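GDSL-like Lipase/Acylhydrolase family protein (PDB 4K7J) probably removes O-acetyl groups from peptidoglycan as a serine esterase of the SGNH (GDSL-like) hydrolase family in Neisseria meningitidis. Local coordinates at residues A[62-67]-A[244-249]; A[283-288]-A[362-367]. All coordinates share one frame; numbering follows the deposited sequence.

How the contacts relate
Contacts 1 and 2, whose centres lie about 11 Å apart, share the central, mostly parallel sheet of the SGNH-hydrolase alpha/beta fold. Contact 1 joins helix 62-65 to the end of strand 242-246; contact 2 sets the neighbouring strand 281-286 against helix 354-373. They follow one another along the chain, contact 1 being complete before contact 2 begins. The two adjacent parallel strands are stitched together where Leu245 N and O probably bond to Leu283 O and Ile285 N, each at 2.9 Å, and Ile244 packs on Ile285. The pair illustrates a general division of labour: residues just beyond the strand ends, Ser62 of helix 62-65 among them, surround a bound acetate, while a helix packs against the sheet farther back.

Contact 1. Residues A[62-67]-A[244-249]; sequences SHTAGD and ILSYGT. With ACT (acetate ion), chain C.
Thr64 OG1 is gripped by a bridging water at 2.6 Å and also by Gln58 of strand 53-60. The same water binds Ser246 OG at 2.7 Å, linking the short helix 62-65 to the end of strand 242-246. With no direct bond between the two hydroxyls, Thr64 OG1 simply rests against Ser246 CB, 3.9 Å away. With chi1 at 178°, Ser246 swings OG out, trans to its own N, to the water shared with Thr64. A second, direct link joins His63 NE2 and Thr249 OG1 at 3.0 Å; either may donate, and the hydroxyl lies at the ring edge, in plane. Because ND1 is held by Tyr357, both ring nitrogens are engaged, which should hold the orientation of the imidazole, while Trp326 meets it edge-to-face. The acetate methyl lies over one ring face, offset toward the rim, and Thr249 CG2 touches it at 3.7 Å. Ser62 N donates to acetate OXT (3.1 Å, N-H...O angle 151°), and the ion is also bonded to Gly218 N, Asn250 ND2 and His351. Ser62 directly follows Asp61 and is the serine of the GDS signature that names the family; Gly248 to Asn250 matches the block that supplies the SGNH asparagine. Ser62 OG approaches the acetate carbon to 2.9 Å, consistent with a nucleophile facing a carbonyl. The acetate, probably from the crystallisation liquor, may stand in for a substrate's acetyl group, its bonds to Ser62 N, Gly218 N and Asn250 ND2 being consistent with the oxyanion hole of SGNH hydrolases and His63 and Thr249 forming a wall for its methyl.

Contact 2. Residues A[283-288]-A[362-367]; sequences LIIGAP and EMLADS
Strand 281-286 and helix 354-373 face each other through their segments 283-288 and 362-367, with the CA atoms of Ile285 and Leu364 closest at 9.5 Å. That separation is spanned wholly by aliphatic side chains. Leu364 points toward the strand and divides its two methyls between two strand residues. Its CD1 meets Leu283 CD2 at 4.0 Å, the two leucines reaching tip to tip. Its CD2 touches Ile285 CD1, also at 4.0 Å, but here the chains pass at a slant. Leu364 is extended from the helix by a chi1 of 175°, CG trans to the backbone N, which carries its fork across to the sheet. The CB of Ile285 points neither at the helix nor away from it; chi1 of -68° sets CG1 beside the backbone N and turns it to the helix, and the extended chi2 carries CD1 on to Leu364. This is the layered packing of an SGNH hydrolase, helix 354-373 covering a face of the mainly parallel sheet. Phe69 of helix 68-81 and Trp324 of strand 322-325 also press on Leu364, while Ile244 of the adjoining strand 242-246 lies against both Leu283 and Ile285, so the fork is set in a buried apolar pocket. One turn further along the helix, Ser367 turns its hydroxyl back to Met363 O, at 3.0 Å from OG. The same carbonyl accepts Ser367 N at 2.9 Å from the opposite face of its plane, with OG tilted 35° from that plane. Ser367 OG is bonded to Trp324 NE1 as well, tying the helix to the neighbouring strand.

Contact 1. Residues A[62-67]-A[244-249]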
ATOM      1  N   SER A  62      -1.641   8.538   5.273  1.00 12.35           N
ATOM      2  CA  SER A  62      -2.953   8.277   5.849  1.00 16.62           C
ATOM      3  C   SER A  62      -4.014   8.087   4.775  1.00 14.91           C
ATOM      4  O   SER A  62      -5.001   7.389   4.996  1.00 17.26           O
ATOM      5  CB  SER A  62      -3.378   9.376   6.826  1.00 18.86           C
ATOM      6  OG  SER A  62      -3.961  10.444   6.118  1.00 25.27           O
ATOM      7  N   HIS A  63      -3.799   8.674   3.604  1.00 16.60           N
ATOM      8  CA  HIS A  63      -4.757   8.496   2.511  1.00 15.35           C
ATOM      9  C   HIS A  63      -4.835   7.004   2.185  1.00 17.41           C
ATOM     10  O   HIS A  63      -5.911   6.471   1.900  1.00 16.84           O
ATOM     11  CB  HIS A  63      -4.347   9.283   1.249  1.00 12.60           C
ATOM     12  CG  HIS A  63      -4.118  10.747   1.474  1.00 19.23           C
ATOM     13  ND1 HIS A  63      -5.073  11.583   2.020  1.00 17.70           N
ATOM     14  CD2 HIS A  63      -3.047  11.531   1.196  1.00 18.15           C
ATOM     15  CE1 HIS A  63      -4.593  12.815   2.076  1.00 21.49           C
ATOM     16  NE2 HIS A  63      -3.367  12.810   1.580  1.00 17.71           N
ATOM     17  N   THR A  64      -3.681   6.341   2.238  1.00 16.92           N
ATOM     18  CA  THR A  64      -3.590   4.909   1.978  1.00 14.97           C
ATOM     19  C   THR A  64      -4.040   4.107   3.204  1.00 16.38           C
ATOM     20  O   THR A  64      -4.760   3.102   3.086  1.00 13.39           O
ATOM     21  CB  THR A  64      -2.146   4.514   1.588  1.00 16.33           C
ATOM     22  OG1 THR A  64      -1.793   5.161   0.359  1.00 12.77           O
ATOM     23  CG2 THR A  64      -2.003   2.975   1.409  1.00 11.76           C
ATOM     24  N   ALA A  65      -3.617   4.561   4.379  1.00 11.55           N
ATOM     25  CA  ALA A  65      -3.857   3.836   5.625  1.00 14.56           C
ATOM     26  C   ALA A  65      -5.338   3.699   6.016  1.00 18.43           C
ATOM     27  O   ALA A  65      -5.696   2.814   6.796  1.00 15.26           O
ATOM     28  CB  ALA A  65      -3.032   4.454   6.782  1.00 11.85           C
ATOM     29  N   GLY A  66      -6.191   4.565   5.473  1.00 19.14           N
ATOM     30  CA  GLY A  66      -7.618   4.507   5.757  1.00 11.91           C
ATOM     31  C   GLY A  66      -8.321   3.442   4.934  1.00 18.05           C
ATOM     32  O   GLY A  66      -9.445   3.047   5.235  1.00 18.94           O
ATOM     33  N   ASP A  67      -7.640   2.982   3.888  1.00 15.92           N
ATOM     34  CA  ASP A  67      -8.149   1.972   2.954  1.00 16.40           C
ATOM     35  C   ASP A  67      -9.366   2.413   2.134  1.00 15.77           C
ATOM     36  O   ASP A  67      -9.875   1.629   1.358  1.00 17.20           O
ATOM     37  CB  ASP A  67      -8.422   0.614   3.646  1.00 15.97           C
ATOM     38  CG  ASP A  67      -8.190  -0.577   2.715  1.00 20.75           C
ATOM     39  OD1 ASP A  67      -7.419  -0.430   1.733  1.00 14.65           O
ATOM     40  OD2 ASP A  67      -8.767  -1.660   2.962  1.00 21.20           O
ATOM     41  N   ILE A 244       2.676   1.160  -6.103  1.00 15.22           N
ATOM     42  CA  ILE A 244       2.167   2.522  -6.079  1.00 13.57           C
ATOM     43  C   ILE A 244       2.714   3.233  -4.858  1.00 15.02           C
ATOM     44  O   ILE A 244       2.520   2.782  -3.714  1.00 13.96           O
ATOM     45  CB  ILE A 244       0.623   2.564  -6.031  1.00 14.41           C
ATOM     46  CG1 ILE A 244       0.036   1.772  -7.199  1.00 20.25           C
ATOM     47  CG2 ILE A 244       0.126   4.011  -6.026  1.00 12.15           C
ATOM     48  CD1 ILE A 244      -1.499   1.808  -7.292  1.00 21.67           C
ATOM     49  N   LEU A 245       3.409   4.336  -5.097  1.00 10.97           N
ATOM     50  CA  LEU A 245       3.907   5.174  -4.010  1.00 13.89           C
ATOM     51  C   LEU A 245       3.003   6.390  -3.886  1.00 16.29           C
ATOM     52  O   LEU A 245       2.859   7.179  -4.831  1.00 14.40           O
ATOM     53  CB  LEU A 245       5.343   5.618  -4.294  1.00 16.37           C
ATOM     54  CG  LEU A 245       6.374   4.509  -4.472  1.00 18.12           C
ATOM     55  CD1 LEU A 245       7.683   5.090  -4.998  1.00 12.89           C
ATOM     56  CD2 LEU A 245       6.610   3.740  -3.168  1.00 16.89           C
ATOM     57  N   SER A 246       2.368   6.538  -2.733  1.00 14.68           N
ATOM     58  CA  SER A 246       1.441   7.650  -2.533  1.00 13.24           C
ATOM     59  C   SER A 246       1.824   8.459  -1.292  1.00 19.32           C
ATOM     60  O   SER A 246       1.337   8.201  -0.198  1.00 13.97           O
ATOM     61  CB  SER A 246      -0.009   7.133  -2.445  1.00 16.69           C
ATOM     62  OG  SER A 246      -0.931   8.192  -2.213  1.00 18.54           O
ATOM     63  N   TYR A 247       2.719   9.429  -1.473  1.00 14.15           N
ATOM     64  CA  TYR A 247       3.148  10.299  -0.394  1.00 12.30           C
ATOM     65  C   TYR A 247       3.074  11.734  -0.896  1.00 17.28           C
ATOM     66  O   TYR A 247       2.578  11.980  -1.984  1.00 16.43           O
ATOM     67  CB  TYR A 247       4.581   9.976   0.033  1.00 15.55           C
ATOM     68  CG  TYR A 247       4.798   8.597   0.659  1.00 13.20           C
ATOM     69  CD1 TYR A 247       4.642   8.397   2.026  1.00 12.82           C
ATOM     70  CD2 TYR A 247       5.211   7.520  -0.115  1.00 13.55           C
ATOM     71  CE1 TYR A 247       4.865   7.158   2.601  1.00 11.70           C
ATOM     72  CE2 TYR A 247       5.442   6.271   0.446  1.00 15.06           C
ATOM     73  CZ  TYR A 247       5.270   6.095   1.806  1.00 15.38           C
ATOM     74  OH  TYR A 247       5.497   4.858   2.370  1.00 15.34           O
ATOM     75  N   GLY A 248       3.560  12.684  -0.112  1.00 18.96           N
ATOM     76  CA  GLY A 248       3.637  14.052  -0.597  1.00 19.41           C
ATOM     77  C   GLY A 248       2.936  15.034   0.306  1.00 17.68           C
ATOM     78  O   GLY A 248       3.420  16.141   0.519  1.00 15.70           O
ATOM     79  N   THR A 249       1.797  14.621   0.850  1.00 16.48           N
ATOM     80  CA  THR A 249       1.012  15.495   1.718  1.00 15.92           C
ATOM     81  C   THR A 249       1.777  15.916   2.965  1.00 16.82           C
ATOM     82  O   THR A 249       1.805  17.089   3.318  1.00 15.94           O
ATOM     83  CB  THR A 249      -0.310  14.825   2.109  1.00 18.08           C
ATOM     84  OG1 THR A 249      -1.092  14.607   0.927  1.00 18.79           O
ATOM     85  CG2 THR A 249      -1.097  15.692   3.073  1.00 15.26           C
TER
HETATM   86  C   ACT C 401      -1.651  12.195   6.474  1.00 28.47           C
HETATM   87  O   ACT C 401      -2.157  12.584   7.567  1.00 25.01           O
HETATM   88  OXT ACT C 401      -0.847  11.226   6.515  1.00 21.56           O
HETATM   89  CH3 ACT C 401      -2.004  12.835   5.167  1.00 19.13           C
HETATM   90  O   HOH W   1      -1.643   7.759   0.392  1.00 14.25           O

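Contact 2. Residues A[283-288]-A[362-367]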
ATOM      1  N   LEU A 283       4.221   3.354 -10.006  1.00 17.13           N
ATOM      2  CA  LEU A 283       3.355   4.510 -10.203  1.00 17.82           C
ATOM      3  C   LEU A 283       3.519   5.475  -9.041  1.00 17.69           C
ATOM      4  O   LEU A 283       3.345   5.092  -7.881  1.00 17.68           O
ATOM      5  CB  LEU A 283       1.893   4.086 -10.284  1.00 13.19           C
ATOM      6  CG  LEU A 283       0.917   5.276 -10.198  1.00 19.79           C
ATOM      7  CD1 LEU A 283       0.905   6.059 -11.497  1.00 21.53           C
ATOM      8  CD2 LEU A 283      -0.490   4.860  -9.812  1.00 16.28           C
ATOM      9  N   ILE A 284       3.868   6.717  -9.346  1.00 13.35           N
ATOM     10  CA  ILE A 284       3.954   7.755  -8.323  1.00 16.97           C
ATOM     11  C   ILE A 284       2.685   8.608  -8.329  1.00 16.71           C
ATOM     12  O   ILE A 284       2.319   9.209  -9.352  1.00 17.96           O
ATOM     13  CB  ILE A 284       5.205   8.629  -8.512  1.00 15.53           C
ATOM     14  CG1 ILE A 284       6.449   7.811  -8.141  1.00 15.54           C
ATOM     15  CG2 ILE A 284       5.109   9.900  -7.675  1.00 13.51           C
ATOM     16  CD1 ILE A 284       7.764   8.498  -8.408  1.00 14.84           C
ATOM     17  N   ILE A 285       2.002   8.634  -7.190  1.00 15.07           N
ATOM     18  CA  ILE A 285       0.808   9.447  -7.028  1.00 14.80           C
ATOM     19  C   ILE A 285       1.188  10.832  -6.504  1.00 16.62           C
ATOM     20  O   ILE A 285       1.570  10.982  -5.345  1.00 15.48           O
ATOM     21  CB  ILE A 285      -0.197   8.780  -6.087  1.00 13.84           C
ATOM     22  CG1 ILE A 285      -0.752   7.514  -6.746  1.00 16.56           C
ATOM     23  CG2 ILE A 285      -1.345   9.741  -5.773  1.00 17.04           C
ATOM     24  CD1 ILE A 285      -1.971   6.949  -6.056  1.00 18.77           C
ATOM     25  N   GLY A 286       1.121  11.837  -7.375  1.00 20.27           N
ATOM     26  CA  GLY A 286       1.421  13.198  -6.967  1.00 13.56           C
ATOM     27  C   GLY A 286       0.459  13.632  -5.879  1.00 17.00           C
ATOM     28  O   GLY A 286      -0.713  13.261  -5.910  1.00 16.00           O
ATOM     29  N   ALA A 287       0.951  14.395  -4.907  1.00 13.40           N
ATOM     30  CA  ALA A 287       0.125  14.812  -3.785  1.00 17.66           C
ATOM     31  C   ALA A 287      -1.143  15.560  -4.239  1.00 23.84           C
ATOM     32  O   ALA A 287      -1.100  16.338  -5.202  1.00 17.46           O
ATOM     33  CB  ALA A 287       0.934  15.663  -2.832  1.00 15.29           C
ATOM     34  N   PRO A 288      -2.276  15.320  -3.550  1.00 15.90           N
ATOM     35  CA  PRO A 288      -3.483  16.111  -3.815  1.00 17.14           C
ATOM     36  C   PRO A 288      -3.279  17.530  -3.323  1.00 19.26           C
ATOM     37  O   PRO A 288      -2.328  17.777  -2.585  1.00 18.57           O
ATOM     38  CB  PRO A 288      -4.550  15.423  -2.951  1.00 15.68           C
ATOM     39  CG  PRO A 288      -3.777  14.791  -1.825  1.00 18.52           C
ATOM     40  CD  PRO A 288      -2.483  14.339  -2.465  1.00 18.00           C
ATOM     41  N   GLU A 362     -11.560   5.818  -8.250  1.00 18.48           N
ATOM     42  CA  GLU A 362     -12.274   5.410  -9.458  1.00 16.93           C
ATOM     43  C   GLU A 362     -11.667   6.097 -10.681  1.00 19.79           C
ATOM     44  O   GLU A 362     -11.570   5.507 -11.757  1.00 28.72           O
ATOM     45  CB  GLU A 362     -13.778   5.699  -9.336  1.00 24.00           C
ATOM     46  CG  GLU A 362     -14.523   4.741  -8.398  1.00 18.90           C
ATOM     47  CD  GLU A 362     -16.018   5.016  -8.323  1.00 27.82           C
ATOM     48  OE1 GLU A 362     -16.516   5.853  -9.101  1.00 31.35           O
ATOM     49  OE2 GLU A 362     -16.701   4.394  -7.483  1.00 27.86           O
ATOM     50  N   MET A 363     -11.219   7.334 -10.504  1.00 22.35           N
ATOM     51  CA  MET A 363     -10.525   8.040 -11.577  1.00 25.53           C
ATOM     52  C   MET A 363      -9.181   7.386 -11.902  1.00 26.83           C
ATOM     53  O   MET A 363      -8.826   7.243 -13.080  1.00 23.86           O
ATOM     54  CB  MET A 363     -10.348   9.520 -11.240  1.00 22.97           C
ATOM     55  CG  MET A 363     -11.660  10.284 -11.186  1.00 24.44           C
ATOM     56  SD  MET A 363     -11.430  12.071 -11.118  1.00 34.94           S
ATOM     57  CE  MET A 363     -11.352  12.405  -9.381  1.00 22.08           C
ATOM     58  N   LEU A 364      -8.445   6.978 -10.865  1.00 19.81           N
ATOM     59  CA  LEU A 364      -7.187   6.266 -11.072  1.00 24.43           C
ATOM     60  C   LEU A 364      -7.429   4.946 -11.778  1.00 21.12           C
ATOM     61  O   LEU A 364      -6.682   4.567 -12.686  1.00 22.55           O
ATOM     62  CB  LEU A 364      -6.465   6.016  -9.744  1.00 20.17           C
ATOM     63  CG  LEU A 364      -5.197   5.165  -9.825  1.00 18.64           C
ATOM     64  CD1 LEU A 364      -4.218   5.751 -10.857  1.00 17.42           C
ATOM     65  CD2 LEU A 364      -4.548   5.041  -8.439  1.00 15.95           C
ATOM     66  N   ALA A 365      -8.472   4.237 -11.354  1.00 21.25           N
ATOM     67  CA  ALA A 365      -8.805   2.952 -11.961  1.00 20.53           C
ATOM     68  C   ALA A 365      -9.143   3.160 -13.437  1.00 24.30           C
ATOM     69  O   ALA A 365      -8.683   2.395 -14.311  1.00 26.93           O
ATOM     70  CB  ALA A 365      -9.962   2.314 -11.229  1.00 23.19           C
ATOM     71  N   ASP A 366      -9.927   4.207 -13.701  1.00 20.04           N
ATOM     72  CA  ASP A 366     -10.218   4.662 -15.067  1.00 27.79           C
ATOM     73  C   ASP A 366      -8.939   4.832 -15.872  1.00 28.10           C
ATOM     74  O   ASP A 366      -8.809   4.276 -16.960  1.00 23.89           O
ATOM     75  CB  ASP A 366     -10.932   6.016 -15.057  1.00 27.75           C
ATOM     76  CG  ASP A 366     -12.386   5.919 -14.649  1.00 31.30           C
ATOM     77  OD1 ASP A 366     -12.952   4.817 -14.735  1.00 26.04           O
ATOM     78  OD2 ASP A 366     -12.961   6.958 -14.253  1.00 32.43           O
ATOM     79  N   SER A 367      -8.010   5.617 -15.328  1.00 20.42           N
ATOM     80  CA  SER A 367      -6.739   5.896 -15.989  1.00 27.10           C
ATOM     81  C   SER A 367      -5.937   4.623 -16.315  1.00 24.10           C
ATOM     82  O   SER A 367      -5.323   4.519 -17.381  1.00 26.63           O
ATOM     83  CB  SER A 367      -5.894   6.860 -15.142  1.00 25.54           C
ATOM     84  OG  SER A 367      -6.598   8.072 -14.857  1.00 27.29           O
TER